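Local coordinates for sniffer CG10964-PA (Drosophila melanogaster, PDB 1SNY), which probably reduces carbonyl compounds with NADPH, as a short-chain dehydrogenase/reductase that binds this dinucleotide on a Rossmann fold, at residues L33-V38 / E65-N70; A40-P45 / H71-I76; K151-N156 / G164-I169; M213-H218 / S247-K252. All blocks are in the same frame, centred on the assembly; numbering follows the deposited sequence.

Interaction 1: L33-V38 / E65-N70; sequences LGLGLV and EDLAKN. With NAP (NADP nicotinamide-adenine-dinucleotide phosphate), chain B.
Leu67 reaches from helix 62-70 to helix 32-42 with a single methyl group, its CD1, which meets Leu35 and Val38 one turn apart. The closer approach is that of Leu67 CD1 to Leu35 CD1 at 3.7 Å, the two leucine side chains lying at a slant to each other. Leu35 does not start out aimed at its partner; with CG anti to the backbone N (chi1 178°) its CD1 nevertheless swings over to the neighbouring helix. Val38 does point across, and its CG1 stands 4.2 Å from Leu67 CD1. Both Val38 and Leu67 also rest on Ile74 of strand 74-78, an edge strand within this chain, and Val38 reaches Leu51 and Thr53 of strand 50-55 as well. Helix 32-42 is the first helix of the Rossmann fold, and Gly34 is the last glycine of its TGxxxGxG motif. At its start, Leu33 N donates to O2N of the NADP pyrophosphate (3.1 Å, N-H...O angle 143°), an approach of a helix N-terminus to phosphate that would be expected to ease the negative charge. The side chain of Leu33 runs alongside the nicotinamide ribose, CD1 being 3.4 Å from NADP O4D, and Leu37 packs instead on helix 235-248.

Interaction 2: A40-P45 / H71-I76; sequences ALLNLP and HSNIHI
Leu42, on helix 32-42, keeps its CA 8.6 Å from the CA of His71, where a type I turn from His71 to Ile74 leads the chain out of helix 62-70 and into strand 74-78. The gap is filled by the isobutyl group of Leu42, whose two methyls take different partners. With Leu42 CG anti to the carbonyl carbon (chi1 -61°), CD1 sits squarely over one face of the His71 imidazole, 3.9 Å from the ring centroid and only 8° off the ring normal, a CH-pi contact. The hydrogen bond between His71 ND1 and Leu67 O is likely to limit rotation of the ring, which presents its face to the leucine. Strand 74-78, which the turn opens, is an edge strand of the Rossmann sheet within this chain. A serine in place of His71 would probably leave Leu42 CD1 without its flat cover and Leu67 O without the imidazole donor. The other methyl, Leu42 CD2, lies 3.6 Å from Asn73 ND2, an amide already bonded to Pro48 O. Ile74 CD1 completes the contact, 4.1 Å from Leu42 CD1, while Leu42 also leans on Leu51 of strand 50-55.

Interaction 3: K151-N156 / G164-I169; sequences KAAKAN and GRAAII
Gly164 O lies 3.9 Å from CG of Asn156, the first residue beyond helix 124-155. The amide of Asn156 is turned back on its own helix, where ND2 donates to Ala152 O (2.8 Å), a bond likely to limit rotation of the amide beside the incoming chain. Arg165 comes next and makes the main polar link. With CG anti to its amide nitrogen (chi1 -172°) and the chain stretched from CG to NE, the side chain runs along the end of the helix; its CG packs 3.9 Å from Asn156 CB, and NE donates to Ala153 O (3.0 Å, N-H...O angle 145°), the acceptor tilted 24° from the guanidinium plane. Asn156 O lies over one face of the same group. A cation at a helix C-terminus is likely to be favourable. Replacing Arg165 by leucine would probably leave Ala153 O without this donor and the helix end without this positive charge. The joint belongs to a beta-alpha-beta crossover of the Rossmann fold, strand 105-108 to helix 124-155 to strand 167-171, and Asn104, just before strand 105-108, binds Arg165 O through ND2. Ala166 then brings its CB to 3.7 Å from Ala153 CB, two small side chains, consistent with a CA-CA distance of 5.0 Å between Ala153 and Ala166. Beyond it the chain enters the strand, where Ile168 packs on Ala142 and Leu149.

Interaction 4: M213-H218 / S247-K252; sequences MCVSLH and SKLGEK
In the last beta-alpha-beta unit of the Rossmann sheet, strand 213-217, helix 235-248 and strand 257-258, the chain leaving the helix folds back over the start of the first strand, and Leu249 settles on Met213 and Val215. These two alternate residues of the strand share one face of the sheet; Cys214, between them, turns to the other and packs on helix 187-207. Met213 is present as selenomethionine. Its chain leaves with CG anti to the backbone N and then bends at the selenium (chi3 88°), which turns the terminal methyl in against Leu249, so that the two side chains cross at about a right angle. CE stands 3.4 Å from Leu249 CB, closer than ordinary van der Waals contact. Farther along the strand, CG2 of Val215 meets Leu249 CD1 at 3.8 Å, so that the leucine covers both residues, its CD1 reaching Met213 CE as well. The selenium itself lies 3.6 Å from Gly250 O, against the backbone of the loop. On the sheet side, Met213 and Val215 are hydrogen-bonded through their backbones to strand 167-171. At the far end of the strand His218 touches the NADP, away from this contact. Neither a hydrogen bond nor a salt bridge joins the two segments, so the contact rests on close packing of largely apolar groups, while Cys214 adds hydrogen bonds to Asn254 and Gly255 beyond the segment.

Overall arrangement
Interactions 1 and 2 share helix 32-42 and join it to consecutive parts of the chain, helix 62-70 and the turn into strand 74-78; their centres are 8 Å apart, and Leu67 and Ala68 of the one pack on Ile74 and Ile76 of the other. Interactions 3 and 4 lie farther across the sheet, on the neighbouring strands 167-171 and 213-217, with Ile169 packed on Val215. Interaction 4 is the buried one and mainly apolar, with no hydrogen bond between its segments, whereas the other three are partly buried. Interaction 1 alone holds a cofactor bond, interaction 2 adds a ring face, and interaction 3 brings a charged side chain to a helix end.

Interaction 1: L33-V38 / E65-N70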
loop_
_atom_site.group_PDB
_atom_site.type_symbol
_atom_site.label_atom_id
_atom_site.label_comp_id
_atom_site.label_asym_id
_atom_site.label_seq_id
_atom_site.Cartn_x
_atom_site.Cartn_y
_atom_site.Cartn_z
ATOM N N LEU A 33 -6.538 -1.685 -21.618
ATOM C CA LEU A 33 -7.303 -0.482 -21.306
ATOM C C LEU A 33 -6.692 0.829 -21.809
ATOM O O LEU A 33 -7.420 1.755 -22.182
ATOM C CB LEU A 33 -7.541 -0.405 -19.790
ATOM C CG LEU A 33 -8.165 -1.655 -19.146
ATOM C CD1 LEU A 33 -8.382 -1.420 -17.658
ATOM C CD2 LEU A 33 -9.487 -1.988 -19.826
ATOM N N GLY A 34 -5.366 0.910 -21.822
ATOM C CA GLY A 34 -4.718 2.123 -22.290
ATOM C C GLY A 34 -5.125 2.405 -23.721
ATOM O O GLY A 34 -5.554 3.510 -24.061
ATOM N N LEU A 35 -4.996 1.386 -24.561
ATOM C CA LEU A 35 -5.353 1.495 -25.969
ATOM C C LEU A 35 -6.858 1.693 -26.120
ATOM O O LEU A 35 -7.314 2.438 -26.989
ATOM C CB LEU A 35 -4.932 0.223 -26.704
ATOM C CG LEU A 35 -5.257 0.128 -28.195
ATOM C CD1 LEU A 35 -4.466 1.177 -28.968
ATOM C CD2 LEU A 35 -4.921 -1.270 -28.689
ATOM N N GLY A 36 -7.623 1.014 -25.269
ATOM C CA GLY A 36 -9.068 1.121 -25.327
ATOM C C GLY A 36 -9.525 2.530 -25.024
ATOM O O GLY A 36 -10.461 3.037 -25.650
ATOM N N LEU A 37 -8.860 3.165 -24.061
ATOM C CA LEU A 37 -9.196 4.527 -23.671
ATOM C C LEU A 37 -8.883 5.485 -24.806
ATOM O O LEU A 37 -9.657 6.396 -25.083
ATOM C CB LEU A 37 -8.415 4.939 -22.419
ATOM C CG LEU A 37 -8.795 4.284 -21.089
ATOM C CD1 LEU A 37 -7.825 4.747 -20.011
ATOM C CD2 LEU A 37 -10.221 4.657 -20.712
ATOM N N VAL A 38 -7.739 5.285 -25.455
ATOM C CA VAL A 38 -7.349 6.140 -26.574
ATOM C C VAL A 38 -8.471 6.158 -27.607
ATOM O O VAL A 38 -8.968 7.220 -27.979
ATOM C CB VAL A 38 -6.061 5.627 -27.260
ATOM C CG1 VAL A 38 -5.719 6.505 -28.451
ATOM C CG2 VAL A 38 -4.917 5.617 -26.273
ATOM N N GLU A 65 0.659 3.030 -33.057
ATOM C CA GLU A 65 1.459 3.755 -34.035
ATOM C C GLU A 65 0.617 4.029 -35.280
ATOM O O GLU A 65 0.819 5.025 -35.978
ATOM C CB GLU A 65 2.697 2.933 -34.398
ATOM C CG GLU A 65 3.645 3.607 -35.372
ATOM C CD GLU A 65 4.038 5.000 -34.933
ATOM O OE1 GLU A 65 3.218 5.928 -35.098
ATOM O OE2 GLU A 65 5.164 5.166 -34.415
ATOM N N ASP A 66 -0.333 3.137 -35.545
ATOM C CA ASP A 66 -1.218 3.272 -36.692
ATOM C C ASP A 66 -2.270 4.332 -36.393
ATOM O O ASP A 66 -2.603 5.149 -37.251
ATOM C CB ASP A 66 -1.886 1.941 -36.999
ATOM N N LEU A 67 -2.798 4.311 -35.173
ATOM C CA LEU A 67 -3.799 5.288 -34.765
ATOM C C LEU A 67 -3.188 6.679 -34.849
ATOM O O LEU A 67 -3.874 7.654 -35.155
ATOM C CB LEU A 67 -4.259 5.024 -33.328
ATOM C CG LEU A 67 -5.091 3.771 -33.053
ATOM C CD1 LEU A 67 -5.331 3.645 -31.560
ATOM C CD2 LEU A 67 -6.415 3.854 -33.799
ATOM N N ALA A 68 -1.889 6.758 -34.571
ATOM C CA ALA A 68 -1.162 8.020 -34.609
ATOM C C ALA A 68 -1.071 8.537 -36.039
ATOM O O ALA A 68 -1.317 9.716 -36.305
ATOM C CB ALA A 68 0.236 7.832 -34.037
ATOM N N LYS A 69 -0.716 7.644 -36.956
ATOM C CA LYS A 69 -0.586 8.000 -38.361
ATOM C C LYS A 69 -1.922 8.410 -38.973
ATOM O O LYS A 69 -1.965 8.925 -40.089
ATOM C CB LYS A 69 0.011 6.827 -39.144
ATOM C CG LYS A 69 1.448 6.505 -38.757
ATOM C CD LYS A 69 2.061 5.476 -39.689
ATOM C CE LYS A 69 3.548 5.312 -39.423
ATOM N NZ LYS A 69 4.179 4.349 -40.367
ATOM N N ASN A 70 -3.008 8.185 -38.242
ATOM C CA ASN A 70 -4.339 8.539 -38.722
ATOM C C ASN A 70 -4.968 9.662 -37.906
ATOM O O ASN A 70 -5.931 10.294 -38.341
ATOM C CB ASN A 70 -5.252 7.313 -38.693
ATOM C CG ASN A 70 -5.037 6.401 -39.881
ATOM O OD1 ASN A 70 -3.906 6.043 -40.209
ATOM N ND2 ASN A 70 -6.128 6.015 -40.533
HETATM P PA NAP B . -2.146 -4.949 -19.551
HETATM O O1A NAP B . -1.163 -5.815 -19.030
HETATM O O2A NAP B . -2.989 -5.213 -20.780
HETATM O O5B NAP B . -1.506 -3.506 -19.809
HETATM C C5B NAP B . -0.587 -2.947 -18.835
HETATM C C4B NAP B . -0.051 -1.701 -19.608
HETATM O O4B NAP B . 0.915 -1.016 -18.683
HETATM C C3B NAP B . 0.817 -2.019 -20.866
HETATM O O3B NAP B . 0.559 -0.977 -21.820
HETATM C C2B NAP B . 2.226 -2.020 -20.312
HETATM O O2B NAP B . 3.279 -1.842 -21.249
HETATM C C1B NAP B . 2.177 -0.864 -19.287
HETATM N N9A NAP B . 3.301 -0.992 -18.374
HETATM C C8A NAP B . 3.639 -1.954 -17.443
HETATM N N7A NAP B . 4.778 -1.711 -16.804
HETATM C C5A NAP B . 5.204 -0.514 -17.360
HETATM C C6A NAP B . 6.356 0.248 -17.093
HETATM N N6A NAP B . 7.340 -0.034 -16.202
HETATM N N1A NAP B . 6.516 1.438 -17.828
HETATM C C2A NAP B . 5.565 1.838 -18.783
HETATM N N3A NAP B . 4.424 1.101 -19.066
HETATM C C4A NAP B . 4.289 -0.066 -18.329
HETATM O O3 NAP B . -3.199 -4.635 -18.416
HETATM P PN NAP B . -4.529 -3.791 -18.379
HETATM O O1N NAP B . -5.680 -4.660 -18.082
HETATM O O2N NAP B . -4.579 -3.027 -19.655
HETATM O O5D NAP B . -4.294 -2.866 -17.114
HETATM C C5D NAP B . -4.547 -1.421 -17.201
HETATM C C4D NAP B . -4.677 -0.881 -15.789
HETATM O O4D NAP B . -5.949 -1.291 -15.224
HETATM C C3D NAP B . -3.602 -1.375 -14.767
HETATM O O3D NAP B . -3.178 -0.291 -13.905
HETATM C C2D NAP B . -4.328 -2.492 -14.035
HETATM O O2D NAP B . -3.778 -2.788 -12.770
HETATM C C1D NAP B . -5.709 -1.962 -13.943
HETATM N N1N NAP B . -6.812 -2.945 -13.854
HETATM C C2N NAP B . -7.129 -3.924 -14.850
HETATM C C3N NAP B . -8.216 -4.776 -14.596
HETATM C C7N NAP B . -8.601 -5.843 -15.629
HETATM O O7N NAP B . -9.553 -6.548 -15.349
HETATM N N7N NAP B . -7.936 -5.977 -16.745
HETATM C C4N NAP B . -9.001 -4.671 -13.360
HETATM C C5N NAP B . -8.638 -3.682 -12.414
HETATM C C6N NAP B . -7.544 -2.808 -12.645
HETATM P P2B NAP B . 4.039 -3.092 -21.995
HETATM O O1X NAP B . 3.110 -3.519 -23.136
HETATM O O2X NAP B . 5.293 -2.427 -22.457
HETATM O O3X NAP B . 4.212 -4.200 -20.966
#

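Interaction 2: A40-P45 / H71-I76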
loop_
_atom_site.group_PDB
_atom_site.type_symbol
_atom_site.label_atom_id
_atom_site.label_comp_id
_atom_site.label_asym_id
_atom_site.label_seq_id
_atom_site.Cartn_x
_atom_site.Cartn_y
_atom_site.Cartn_z
ATOM N N ALA A 40 -11.611 5.257 -27.336
ATOM C CA ALA A 40 -12.845 5.820 -26.802
ATOM C C ALA A 40 -12.770 7.343 -26.740
ATOM O O ALA A 40 -13.779 8.026 -26.905
ATOM C CB ALA A 40 -13.122 5.257 -25.415
ATOM N N LEU A 41 -11.574 7.871 -26.493
ATOM C CA LEU A 41 -11.387 9.314 -26.416
ATOM C C LEU A 41 -11.624 9.928 -27.786
ATOM O O LEU A 41 -12.220 11.003 -27.907
ATOM C CB LEU A 41 -9.973 9.641 -25.930
ATOM C CG LEU A 41 -9.720 9.400 -24.438
ATOM C CD1 LEU A 41 -8.234 9.462 -24.149
ATOM C CD2 LEU A 41 -10.479 10.435 -23.619
ATOM N N LEU A 42 -11.157 9.229 -28.815
ATOM C CA LEU A 42 -11.316 9.680 -30.192
ATOM C C LEU A 42 -12.785 9.692 -30.617
ATOM O O LEU A 42 -13.251 10.653 -31.226
ATOM C CB LEU A 42 -10.518 8.771 -31.132
ATOM C CG LEU A 42 -9.007 8.734 -30.894
ATOM C CD1 LEU A 42 -8.355 7.746 -31.847
ATOM C CD2 LEU A 42 -8.427 10.123 -31.085
ATOM N N ASN A 43 -13.513 8.627 -30.291
ATOM C CA ASN A 43 -14.921 8.525 -30.662
ATOM C C ASN A 43 -15.778 9.618 -30.037
ATOM O O ASN A 43 -16.968 9.722 -30.331
ATOM C CB ASN A 43 -15.494 7.162 -30.261
ATOM C CG ASN A 43 -14.686 6.004 -30.805
ATOM O OD1 ASN A 43 -14.165 6.061 -31.920
ATOM N ND2 ASN A 43 -14.590 4.934 -30.022
ATOM N N LEU A 44 -15.180 10.424 -29.168
ATOM C CA LEU A 44 -15.913 11.503 -28.517
ATOM C C LEU A 44 -16.238 12.602 -29.523
ATOM O O LEU A 44 -15.435 12.904 -30.407
ATOM C CB LEU A 44 -15.084 12.089 -27.374
ATOM C CG LEU A 44 -14.754 11.144 -26.219
ATOM C CD1 LEU A 44 -13.800 11.828 -25.252
ATOM C CD2 LEU A 44 -16.040 10.732 -25.515
ATOM N N PRO A 45 -17.425 13.217 -29.402
ATOM C CA PRO A 45 -17.787 14.284 -30.339
ATOM C C PRO A 45 -16.698 15.353 -30.370
ATOM O O PRO A 45 -16.289 15.805 -31.440
ATOM C CB PRO A 45 -19.111 14.802 -29.776
ATOM C CG PRO A 45 -18.987 14.530 -28.306
ATOM C CD PRO A 45 -18.387 13.144 -28.290
ATOM N N HIS A 71 -4.429 9.903 -36.717
ATOM C CA HIS A 71 -4.941 10.957 -35.854
ATOM C C HIS A 71 -3.777 11.790 -35.322
ATOM O O HIS A 71 -3.004 11.331 -34.477
ATOM C CB HIS A 71 -5.739 10.348 -34.699
ATOM C CG HIS A 71 -6.860 9.459 -35.141
ATOM N ND1 HIS A 71 -6.654 8.175 -35.601
ATOM C CD2 HIS A 71 -8.197 9.668 -35.198
ATOM C CE1 HIS A 71 -7.816 7.632 -35.921
ATOM N NE2 HIS A 71 -8.768 8.518 -35.686
ATOM N N SER A 72 -3.658 13.014 -35.832
ATOM C CA SER A 72 -2.579 13.913 -35.441
ATOM C C SER A 72 -2.710 14.471 -34.026
ATOM O O SER A 72 -1.739 14.983 -33.474
ATOM C CB SER A 72 -2.465 15.065 -36.448
ATOM O OG SER A 72 -3.689 15.768 -36.563
ATOM N N ASN A 73 -3.900 14.385 -33.439
ATOM C CA ASN A 73 -4.075 14.880 -32.077
ATOM C C ASN A 73 -3.386 13.915 -31.111
ATOM O O ASN A 73 -3.183 14.223 -29.937
ATOM C CB ASN A 73 -5.564 15.034 -31.735
ATOM C CG ASN A 73 -6.347 13.745 -31.891
ATOM O OD1 ASN A 73 -6.169 13.008 -32.859
ATOM N ND2 ASN A 73 -7.242 13.481 -30.947
ATOM N N ILE A 74 -3.013 12.749 -31.626
ATOM C CA ILE A 74 -2.320 11.747 -30.829
ATOM C C ILE A 74 -0.825 12.054 -30.826
ATOM O O ILE A 74 -0.244 12.353 -31.868
ATOM C CB ILE A 74 -2.536 10.320 -31.403
ATOM C CG1 ILE A 74 -4.010 9.920 -31.272
ATOM C CG2 ILE A 74 -1.642 9.323 -30.678
ATOM C CD1 ILE A 74 -4.325 8.521 -31.797
ATOM N N HIS A 75 -0.212 11.996 -29.649
ATOM C CA HIS A 75 1.221 12.247 -29.501
ATOM C C HIS A 75 1.827 11.045 -28.784
ATOM O O HIS A 75 1.453 10.740 -27.650
ATOM C CB HIS A 75 1.466 13.502 -28.658
ATOM C CG HIS A 75 0.916 14.758 -29.260
ATOM N ND1 HIS A 75 1.585 15.477 -30.225
ATOM C CD2 HIS A 75 -0.242 15.422 -29.031
ATOM C CE1 HIS A 75 0.864 16.531 -30.566
ATOM N NE2 HIS A 75 -0.250 16.521 -29.856
ATOM N N ILE A 76 2.758 10.360 -29.438
ATOM C CA ILE A 76 3.389 9.202 -28.827
ATOM C C ILE A 76 4.708 9.573 -28.160
ATOM O O ILE A 76 5.602 10.131 -28.791
ATOM C CB ILE A 76 3.647 8.092 -29.862
ATOM C CG1 ILE A 76 2.329 7.702 -30.536
ATOM C CG2 ILE A 76 4.277 6.881 -29.178
ATOM C CD1 ILE A 76 2.462 6.586 -31.559
#

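Interaction 3: K151-N156 / G164-I169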
loop_
_atom_site.group_PDB
_atom_site.type_symbol
_atom_site.label_atom_id
_atom_site.label_comp_id
_atom_site.label_asym_id
_atom_site.label_seq_id
_atom_site.Cartn_x
_atom_site.Cartn_y
_atom_site.Cartn_z
ATOM N N LYS A 151 -1.316 24.666 -14.037
ATOM C CA LYS A 151 -1.501 25.684 -15.066
ATOM C C LYS A 151 -2.863 25.475 -15.715
ATOM O O LYS A 151 -3.596 26.434 -15.969
ATOM C CB LYS A 151 -0.403 25.591 -16.128
ATOM C CG LYS A 151 0.961 26.026 -15.633
ATOM C CD LYS A 151 2.002 25.966 -16.735
ATOM C CE LYS A 151 3.360 26.401 -16.218
ATOM N NZ LYS A 151 4.399 26.317 -17.278
ATOM N N ALA A 152 -3.206 24.214 -15.970
ATOM C CA ALA A 152 -4.482 23.885 -16.591
ATOM C C ALA A 152 -5.613 24.235 -15.639
ATOM O O ALA A 152 -6.647 24.750 -16.063
ATOM C CB ALA A 152 -4.537 22.405 -16.944
ATOM N N ALA A 153 -5.410 23.962 -14.353
ATOM C CA ALA A 153 -6.425 24.257 -13.342
ATOM C C ALA A 153 -6.666 25.756 -13.255
ATOM O O ALA A 153 -7.801 26.200 -13.084
ATOM C CB ALA A 153 -5.988 23.722 -11.984
ATOM N N LYS A 154 -5.593 26.531 -13.372
ATOM C CA LYS A 154 -5.693 27.986 -13.312
ATOM C C LYS A 154 -6.338 28.526 -14.588
ATOM O O LYS A 154 -7.218 29.389 -14.536
ATOM C CB LYS A 154 -4.299 28.599 -13.133
ATOM C CG LYS A 154 -4.265 30.125 -13.138
ATOM C CD LYS A 154 -5.092 30.718 -12.006
ATOM C CE LYS A 154 -5.007 32.243 -11.996
ATOM N NZ LYS A 154 -5.844 32.843 -10.914
ATOM N N ALA A 155 -5.904 28.003 -15.730
ATOM C CA ALA A 155 -6.433 28.439 -17.017
ATOM C C ALA A 155 -7.931 28.212 -17.112
ATOM O O ALA A 155 -8.617 28.884 -17.875
ATOM C CB ALA A 155 -5.721 27.702 -18.147
ATOM N N ASN A 156 -8.436 27.267 -16.325
ATOM C CA ASN A 156 -9.857 26.937 -16.333
ATOM C C ASN A 156 -10.478 27.137 -14.956
ATOM O O ASN A 156 -11.447 26.465 -14.602
ATOM C CB ASN A 156 -10.036 25.481 -16.770
ATOM C CG ASN A 156 -9.522 25.229 -18.174
ATOM O OD1 ASN A 156 -10.132 25.654 -19.153
ATOM N ND2 ASN A 156 -8.391 24.543 -18.278
ATOM N N GLY A 164 -12.441 18.555 -17.217
ATOM C CA GLY A 164 -12.433 19.741 -18.046
ATOM C C GLY A 164 -11.487 20.789 -17.495
ATOM O O GLY A 164 -11.048 21.682 -18.224
ATOM N N ARG A 165 -11.162 20.686 -16.209
ATOM C CA ARG A 165 -10.259 21.634 -15.565
ATOM C C ARG A 165 -8.892 20.981 -15.361
ATOM O O ARG A 165 -7.966 21.216 -16.139
ATOM C CB ARG A 165 -10.852 22.089 -14.223
ATOM C CG ARG A 165 -10.097 23.215 -13.543
ATOM C CD ARG A 165 -10.924 23.851 -12.420
ATOM N NE ARG A 165 -10.144 24.845 -11.689
ATOM C CZ ARG A 165 -10.617 25.592 -10.699
ATOM N NH1 ARG A 165 -11.880 25.465 -10.315
ATOM N NH2 ARG A 165 -9.818 26.455 -10.081
ATOM N N ALA A 166 -8.772 20.159 -14.321
ATOM C CA ALA A 166 -7.527 19.453 -14.033
ATOM C C ALA A 166 -7.833 18.240 -13.161
ATOM O O ALA A 166 -8.628 18.326 -12.219
ATOM C CB ALA A 166 -6.549 20.375 -13.330
ATOM N N ALA A 167 -7.197 17.113 -13.467
ATOM C CA ALA A 167 -7.448 15.907 -12.695
ATOM C C ALA A 167 -6.422 14.812 -12.891
ATOM O O ALA A 167 -5.800 14.700 -13.947
ATOM C CB ALA A 167 -8.836 15.357 -13.042
ATOM N N ILE A 168 -6.265 13.997 -11.853
ATOM C CA ILE A 168 -5.371 12.854 -11.900
ATOM C C ILE A 168 -6.268 11.647 -11.686
ATOM O O ILE A 168 -6.935 11.546 -10.653
ATOM C CB ILE A 168 -4.335 12.870 -10.761
ATOM C CG1 ILE A 168 -3.412 14.077 -10.912
ATOM C CG2 ILE A 168 -3.554 11.556 -10.758
ATOM C CD1 ILE A 168 -2.554 14.347 -9.678
ATOM N N ILE A 169 -6.307 10.745 -12.657
ATOM C CA ILE A 169 -7.122 9.550 -12.512
ATOM C C ILE A 169 -6.166 8.382 -12.354
ATOM O O ILE A 169 -5.382 8.080 -13.260
ATOM C CB ILE A 169 -7.998 9.272 -13.749
ATOM C CG1 ILE A 169 -8.785 10.525 -14.151
ATOM C CG2 ILE A 169 -8.962 8.113 -13.431
ATOM C CD1 ILE A 169 -9.850 10.938 -13.170
#

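Interaction 4: M213-H218 / S247-K252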
loop_
_atom_site.group_PDB
_atom_site.type_symbol
_atom_site.label_atom_id
_atom_site.label_comp_id
_atom_site.label_asym_id
_atom_site.label_seq_id
_atom_site.Cartn_x
_atom_site.Cartn_y
_atom_site.Cartn_z
HETATM N N MSE A 213 -8.622 17.582 -9.238
HETATM C CA MSE A 213 -9.330 16.379 -8.818
HETATM C C MSE A 213 -8.473 15.115 -8.908
HETATM O O MSE A 213 -7.708 14.943 -9.856
HETATM C CB MSE A 213 -10.589 16.218 -9.683
HETATM C CG MSE A 213 -11.506 15.068 -9.296
HETATM SE SE MSE A 213 -13.093 15.008 -10.409
HETATM C CE MSE A 213 -12.409 13.908 -11.838
ATOM N N CYS A 214 -8.579 14.247 -7.906
ATOM C CA CYS A 214 -7.849 12.985 -7.933
ATOM C C CYS A 214 -8.777 11.874 -7.494
ATOM O O CYS A 214 -9.420 11.960 -6.440
ATOM C CB CYS A 214 -6.615 13.003 -7.029
ATOM S SG CYS A 214 -5.612 11.489 -7.235
ATOM N N VAL A 215 -8.867 10.835 -8.311
ATOM C CA VAL A 215 -9.732 9.722 -7.988
ATOM C C VAL A 215 -9.106 8.419 -8.424
ATOM O O VAL A 215 -8.334 8.381 -9.387
ATOM C CB VAL A 215 -11.105 9.831 -8.714
ATOM C CG1 VAL A 215 -11.760 11.184 -8.430
ATOM C CG2 VAL A 215 -10.910 9.634 -10.207
ATOM N N SER A 216 -9.425 7.355 -7.696
ATOM C CA SER A 216 -8.966 6.027 -8.060
ATOM C C SER A 216 -10.158 5.423 -8.779
ATOM O O SER A 216 -11.305 5.613 -8.360
ATOM C CB SER A 216 -8.652 5.182 -6.826
ATOM O OG SER A 216 -7.412 5.555 -6.258
ATOM N N LEU A 217 -9.904 4.696 -9.853
ATOM C CA LEU A 217 -11.003 4.109 -10.590
ATOM C C LEU A 217 -10.739 2.659 -10.964
ATOM O O LEU A 217 -9.673 2.307 -11.463
ATOM C CB LEU A 217 -11.292 4.955 -11.847
ATOM C CG LEU A 217 -12.490 4.575 -12.728
ATOM C CD1 LEU A 217 -13.070 5.830 -13.364
ATOM C CD2 LEU A 217 -12.073 3.574 -13.793
ATOM N N HIS A 218 -11.725 1.817 -10.680
ATOM C CA HIS A 218 -11.667 0.403 -11.008
ATOM C C HIS A 218 -12.406 0.304 -12.334
ATOM O O HIS A 218 -13.564 0.703 -12.432
ATOM C CB HIS A 218 -12.388 -0.420 -9.935
ATOM C CG HIS A 218 -12.620 -1.847 -10.322
ATOM N ND1 HIS A 218 -11.594 -2.711 -10.636
ATOM C CD2 HIS A 218 -13.765 -2.561 -10.454
ATOM C CE1 HIS A 218 -12.095 -3.894 -10.945
ATOM N NE2 HIS A 218 -13.410 -3.830 -10.842
ATOM N N SER A 247 -15.750 11.789 -17.299
ATOM C CA SER A 247 -16.295 13.012 -17.871
ATOM C C SER A 247 -17.406 13.589 -16.999
ATOM O O SER A 247 -17.764 14.757 -17.136
ATOM C CB SER A 247 -16.828 12.741 -19.276
ATOM O OG SER A 247 -17.473 13.885 -19.802
ATOM N N LYS A 248 -17.946 12.777 -16.096
ATOM C CA LYS A 248 -19.019 13.242 -15.221
ATOM C C LYS A 248 -18.572 13.412 -13.774
ATOM O O LYS A 248 -19.342 13.871 -12.932
ATOM C CB LYS A 248 -20.210 12.281 -15.293
ATOM N N LEU A 249 -17.327 13.045 -13.483
ATOM C CA LEU A 249 -16.800 13.164 -12.128
ATOM C C LEU A 249 -16.624 14.626 -11.744
ATOM O O LEU A 249 -16.140 15.433 -12.539
ATOM C CB LEU A 249 -15.456 12.431 -12.012
ATOM C CG LEU A 249 -15.473 10.920 -12.259
ATOM C CD1 LEU A 249 -14.052 10.377 -12.241
ATOM C CD2 LEU A 249 -16.322 10.231 -11.190
ATOM N N GLY A 250 -17.021 14.963 -10.521
ATOM C CA GLY A 250 -16.904 16.331 -10.048
ATOM C C GLY A 250 -16.323 16.411 -8.652
ATOM O O GLY A 250 -15.859 15.404 -8.113
ATOM N N GLU A 251 -16.368 17.602 -8.061
ATOM C CA GLU A 251 -15.822 17.839 -6.727
ATOM C C GLU A 251 -16.360 16.900 -5.651
ATOM O O GLU A 251 -15.650 16.563 -4.700
ATOM C CB GLU A 251 -16.067 19.289 -6.301
ATOM C CG GLU A 251 -15.289 19.690 -5.059
ATOM C CD GLU A 251 -15.281 21.187 -4.812
ATOM O OE1 GLU A 251 -15.133 21.954 -5.788
ATOM O OE2 GLU A 251 -15.400 21.600 -3.640
ATOM N N LYS A 252 -17.609 16.473 -5.802
ATOM C CA LYS A 252 -18.221 15.582 -4.828
ATOM C C LYS A 252 -17.548 14.215 -4.774
ATOM O O LYS A 252 -17.525 13.576 -3.719
ATOM C CB LYS A 252 -19.712 15.415 -5.132
ATOM C CG LYS A 252 -20.518 16.691 -4.970
ATOM C CD LYS A 252 -22.005 16.425 -5.109
ATOM C CE LYS A 252 -22.809 17.700 -4.908
ATOM N NZ LYS A 252 -22.456 18.358 -3.621
#